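PDB 2QEN: walker-Type ATPase from Pyrococcus abyssi, which binds ADP and magnesium in its P-loop ATPase domain and probably binds ATP, although its cellular role is not known. Local coordinates for residues E76-K79 with E80-T84; K149-L152 with A153-Y157. The protein carries 1 engineered substitution. All blocks are in the same frame, centred on the assembly; numbering follows the deposited sequence.

Interaction 1 (E76-K79 with E80-T84); sequences ELIK and ELQST
Glu76 opens the contact through its backbone: its carbonyl O accepts the amide of Glu80 one turn on, N to O 3.0 Å. The CB of Glu80 rests against the same oxygen and against Leu77 O. Leu77 receives Leu81 N at 3.0 Å, the N-H almost straight at 167°, and the two leucines also approach on the buried side of the helix, where Leu77 CD2 stands 4.4 Å from Leu81 CD1, a loose apolar touch. The CG of Leu81 turns back beside its own backbone N, anti to the carbonyl carbon (chi1 -75°), which brings the branch over the turn before it and near Leu77 O. Ile78 O takes the amide of Gln82, and the CG of that glutamine lies 3.4 Å from the same Ile78 O. The rest of the Gln82 chain runs out extended, passing OE1 within 3.5 Å of Lys79 CA, while its NE2 is held by the carbonyls of Phe103 and Leu106. Lys79 gives its O to Ser83 N, and its own chain stretches away from the turn toward solvent. Beyond it Glu80 O is gripped from opposite faces of the carbonyl plane, by the Thr84 amide and by the hydroxyl, with Thr84 OG1 2.7 Å from Glu80 O. Leu81 continues onto Ile58 and Ile60 of strand 57-61 and onto Val116 and Phe117 of helix 113-127. The i to i+4 backbone bonds are those of an alpha-helix, whose Leu77, Ile78 and Leu81 make one side apolar; it packs on the outermost strand of the parallel sheet of a P-loop ATPase domain.

Interaction 2 (K149-L152 with A153-Y157); sequences KELL and ALFAY
Leu151 and Leu154 run alongside each other in the same direction, with Leu151 CD2 3.9 Å from Leu154 CD2, on the helix of a beta-alpha-beta crossover that links strand 130-135 to strand 165-171. The same Leu151 methyl reaches the Phe155 ring at CZ, 4.1 Å off, the leucine side chain running obliquely to that of the phenylalanine. Backbone bonds one turn apart fix this spacing: Ala153 N to Lys149 O at 2.9 Å, Leu154 N to Glu150 O, Phe155 N to Leu151 O at 2.8 Å, and Ala156 N to Leu152 O. Phe155 folds CG back beside its own N (chi1 -62°), which lays the ring along the preceding turn. Farther out, Phe155 meets the ring of Phe134 edge-to-face and packs on Ile167 and Leu169, bringing strands from both ends of the crossover onto one ring. Leu154 faces Leu113 and Phe117 of helix 113-127, and Leu152 reaches Phe180 and Leu181 of helix 174-181. Besides accepting the Phe155 amide, Leu151 O lies over one face of the phenylalanine ring as a close packing contact that follows from the helix geometry and the ring's first torsion; it stands 3.1 Å above the plane, displaced toward the rim, with CG the ring atom closest to it.

In the fold
From the N terminus, helix 74-84 follows strand 57-61 and the short helix 62-67, and interaction 1 joins successive turns within it. The chain then passes through helix 113-127 and strand 130-135 before interaction 2 does the same in helix 149-161. Neither contact encloses a loop; they come in series, neither nested nor crossed, with centres about 17 Å apart. They meet directly where Leu77 CD1 packs 4.0 Å from Leu151 CD2. Helix 113-127 joins them too, as its Leu113 and Phe117 touch residues of both. Together they tie strands 57-61, 130-135 and 165-171 to the surrounding helices of the ATPase domain.

Interaction 1 (E76-K79 with E80-T84)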
loop_
_atom_site.group_PDB
_atom_site.type_symbol
_atom_site.label_atom_id
_atom_site.label_comp_id
_atom_site.label_asym_id
_atom_site.label_seq_id
_atom_site.Cartn_x
_atom_site.Cartn_y
_atom_site.Cartn_z
ATOM N N GLU A 76 6.692 13.770 -16.026
ATOM C CA GLU A 76 5.457 13.086 -15.642
ATOM C C GLU A 76 5.144 13.227 -14.154
ATOM O O GLU A 76 3.999 13.488 -13.778
ATOM C CB GLU A 76 5.538 11.605 -16.024
ATOM C CG GLU A 76 5.252 11.322 -17.498
ATOM C CD GLU A 76 5.816 9.994 -17.979
ATOM O OE1 GLU A 76 6.424 9.270 -17.164
ATOM O OE2 GLU A 76 5.654 9.675 -19.182
ATOM N N LEU A 77 6.162 13.032 -13.318
ATOM C CA LEU A 77 6.034 13.190 -11.886
ATOM C C LEU A 77 5.606 14.617 -11.574
ATOM O O LEU A 77 4.675 14.836 -10.804
ATOM C CB LEU A 77 7.371 12.894 -11.192
ATOM C CG LEU A 77 7.406 12.299 -9.767
ATOM C CD1 LEU A 77 8.634 12.774 -9.014
ATOM C CD2 LEU A 77 6.159 12.537 -8.920
ATOM N N ILE A 78 6.288 15.588 -12.171
ATOM C CA ILE A 78 5.967 17.000 -11.920
ATOM C C ILE A 78 4.534 17.349 -12.379
ATOM O O ILE A 78 3.788 18.007 -11.641
ATOM C CB ILE A 78 7.062 17.960 -12.456
ATOM C CG1 ILE A 78 8.374 17.680 -11.698
ATOM C CG2 ILE A 78 6.635 19.416 -12.280
ATOM C CD1 ILE A 78 9.534 18.531 -12.081
ATOM N N LYS A 79 4.152 16.861 -13.556
ATOM C CA LYS A 79 2.790 17.048 -14.071
ATOM C C LYS A 79 1.732 16.472 -13.105
ATOM O O LYS A 79 0.659 17.066 -12.935
ATOM C CB LYS A 79 2.640 16.444 -15.485
ATOM C CG LYS A 79 1.354 16.848 -16.221
ATOM C CD LYS A 79 1.241 16.190 -17.612
ATOM C CE LYS A 79 -0.187 16.291 -18.174
ATOM N NZ LYS A 79 -0.351 15.676 -19.541
ATOM N N GLU A 80 2.047 15.329 -12.484
ATOM C CA GLU A 80 1.179 14.694 -11.461
ATOM C C GLU A 80 1.090 15.487 -10.139
ATOM O O GLU A 80 0.019 15.605 -9.558
ATOM C CB GLU A 80 1.591 13.232 -11.207
ATOM C CG GLU A 80 0.662 12.439 -10.282
ATOM C CD GLU A 80 -0.719 12.142 -10.880
ATOM O OE1 GLU A 80 -0.859 12.080 -12.129
ATOM O OE2 GLU A 80 -1.671 11.946 -10.085
ATOM N N LEU A 81 2.208 16.021 -9.665
ATOM C CA LEU A 81 2.187 16.979 -8.545
ATOM C C LEU A 81 1.294 18.189 -8.841
ATOM O O LEU A 81 0.513 18.611 -7.986
ATOM C CB LEU A 81 3.594 17.461 -8.212
ATOM C CG LEU A 81 4.525 16.513 -7.456
ATOM C CD1 LEU A 81 5.990 16.820 -7.765
ATOM C CD2 LEU A 81 4.265 16.607 -5.963
ATOM N N GLN A 82 1.421 18.729 -10.053
ATOM C CA GLN A 82 0.612 19.856 -10.502
ATOM C C GLN A 82 -0.883 19.549 -10.506
ATOM O O GLN A 82 -1.679 20.335 -9.984
ATOM C CB GLN A 82 1.044 20.307 -11.898
ATOM C CG GLN A 82 2.357 21.089 -11.936
ATOM C CD GLN A 82 2.804 21.398 -13.354
ATOM O OE1 GLN A 82 2.681 20.570 -14.256
ATOM N NE2 GLN A 82 3.321 22.598 -13.556
ATOM N N SER A 83 -1.262 18.411 -11.090
ATOM C CA SER A 83 -2.678 18.070 -11.232
ATOM C C SER A 83 -3.315 17.614 -9.917
ATOM O O SER A 83 -4.513 17.761 -9.732
ATOM C CB SER A 83 -2.900 17.035 -12.341
ATOM O OG SER A 83 -2.334 15.780 -12.003
ATOM N N THR A 84 -2.513 17.079 -9.005
ATOM C CA THR A 84 -3.034 16.601 -7.725
ATOM C C THR A 84 -3.378 17.748 -6.771
ATOM O O THR A 84 -4.316 17.646 -5.982
ATOM C CB THR A 84 -2.078 15.583 -7.048
ATOM O OG1 THR A 84 -1.839 14.493 -7.947
ATOM C CG2 THR A 84 -2.707 15.010 -5.802
#

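Interaction 2 (K149-L152 with A153-Y157)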
loop_
_atom_site.group_PDB
_atom_site.type_symbol
_atom_site.label_atom_id
_atom_site.label_comp_id
_atom_site.label_asym_id
_atom_site.label_seq_id
_atom_site.Cartn_x
_atom_site.Cartn_y
_atom_site.Cartn_z
ATOM N N LYS A 149 17.380 7.547 -7.677
ATOM C CA LYS A 149 18.308 8.171 -6.721
ATOM C C LYS A 149 18.075 9.670 -6.546
ATOM O O LYS A 149 18.317 10.232 -5.465
ATOM C CB LYS A 149 19.763 7.908 -7.134
ATOM C CG LYS A 149 20.799 8.513 -6.185
ATOM C CD LYS A 149 22.216 8.330 -6.706
ATOM C CE LYS A 149 23.242 8.714 -5.644
ATOM N NZ LYS A 149 24.626 8.335 -6.062
ATOM N N GLU A 150 17.622 10.308 -7.623
ATOM C CA GLU A 150 17.214 11.709 -7.596
ATOM C C GLU A 150 16.086 11.922 -6.589
ATOM O O GLU A 150 16.014 12.979 -5.971
ATOM C CB GLU A 150 16.759 12.183 -8.983
ATOM C CG GLU A 150 17.810 12.097 -10.078
ATOM C CD GLU A 150 17.738 10.800 -10.881
ATOM O OE1 GLU A 150 17.154 9.795 -10.410
ATOM O OE2 GLU A 150 18.263 10.792 -12.004
ATOM N N LEU A 151 15.207 10.926 -6.426
ATOM C CA LEU A 151 14.135 11.024 -5.410
ATOM C C LEU A 151 14.671 10.871 -3.992
ATOM O O LEU A 151 14.263 11.596 -3.099
ATOM C CB LEU A 151 12.969 10.062 -5.678
ATOM C CG LEU A 151 11.940 10.645 -6.648
ATOM C CD1 LEU A 151 11.142 9.554 -7.282
ATOM C CD2 LEU A 151 11.017 11.666 -5.960
ATOM N N LEU A 152 15.615 9.954 -3.801
ATOM C CA LEU A 152 16.301 9.815 -2.513
ATOM C C LEU A 152 17.031 11.104 -2.115
ATOM O O LEU A 152 16.965 11.516 -0.967
ATOM C CB LEU A 152 17.274 8.637 -2.544
ATOM C CG LEU A 152 16.707 7.263 -2.918
ATOM C CD1 LEU A 152 17.819 6.235 -3.005
ATOM C CD2 LEU A 152 15.591 6.815 -1.935
ATOM N N ALA A 153 17.716 11.729 -3.076
ATOM C CA ALA A 153 18.376 13.010 -2.871
ATOM C C ALA A 153 17.370 14.111 -2.517
ATOM O O ALA A 153 17.594 14.884 -1.584
ATOM C CB ALA A 153 19.218 13.391 -4.097
ATOM N N LEU A 154 16.263 14.172 -3.249
ATOM C CA LEU A 154 15.180 15.099 -2.943
ATOM C C LEU A 154 14.656 14.901 -1.530
ATOM O O LEU A 154 14.448 15.878 -0.818
ATOM C CB LEU A 154 14.032 14.954 -3.961
ATOM C CG LEU A 154 12.749 15.776 -3.754
ATOM C CD1 LEU A 154 12.967 17.298 -3.915
ATOM C CD2 LEU A 154 11.694 15.295 -4.707
ATOM N N PHE A 155 14.432 13.644 -1.136
ATOM C CA PHE A 155 13.959 13.309 0.220
ATOM C C PHE A 155 14.959 13.718 1.327
ATOM O O PHE A 155 14.550 14.139 2.410
ATOM C CB PHE A 155 13.630 11.814 0.361
ATOM C CG PHE A 155 12.516 11.319 -0.539
ATOM C CD1 PHE A 155 11.510 12.169 -0.989
ATOM C CD2 PHE A 155 12.462 9.966 -0.906
ATOM C CE1 PHE A 155 10.488 11.689 -1.816
ATOM C CE2 PHE A 155 11.438 9.473 -1.717
ATOM C CZ PHE A 155 10.453 10.320 -2.171
ATOM N N ALA A 156 16.252 13.562 1.058
ATOM C CA ALA A 156 17.306 13.955 1.998
ATOM C C ALA A 156 17.298 15.464 2.178
ATOM O O ALA A 156 17.480 15.966 3.279
ATOM C CB ALA A 156 18.661 13.503 1.491
ATOM N N TYR A 157 17.068 16.179 1.082
ATOM C CA TYR A 157 16.972 17.639 1.114
ATOM C C TYR A 157 15.748 18.107 1.907
ATOM O O TYR A 157 15.864 18.949 2.782
ATOM C CB TYR A 157 16.953 18.199 -0.305
ATOM C CG TYR A 157 16.680 19.681 -0.353
ATOM C CD1 TYR A 157 17.635 20.604 0.086
ATOM C CD2 TYR A 157 15.481 20.155 -0.840
ATOM C CE1 TYR A 157 17.379 21.949 0.045
ATOM C CE2 TYR A 157 15.227 21.500 -0.897
ATOM C CZ TYR A 157 16.165 22.384 -0.460
ATOM O OH TYR A 157 15.879 23.718 -0.527
#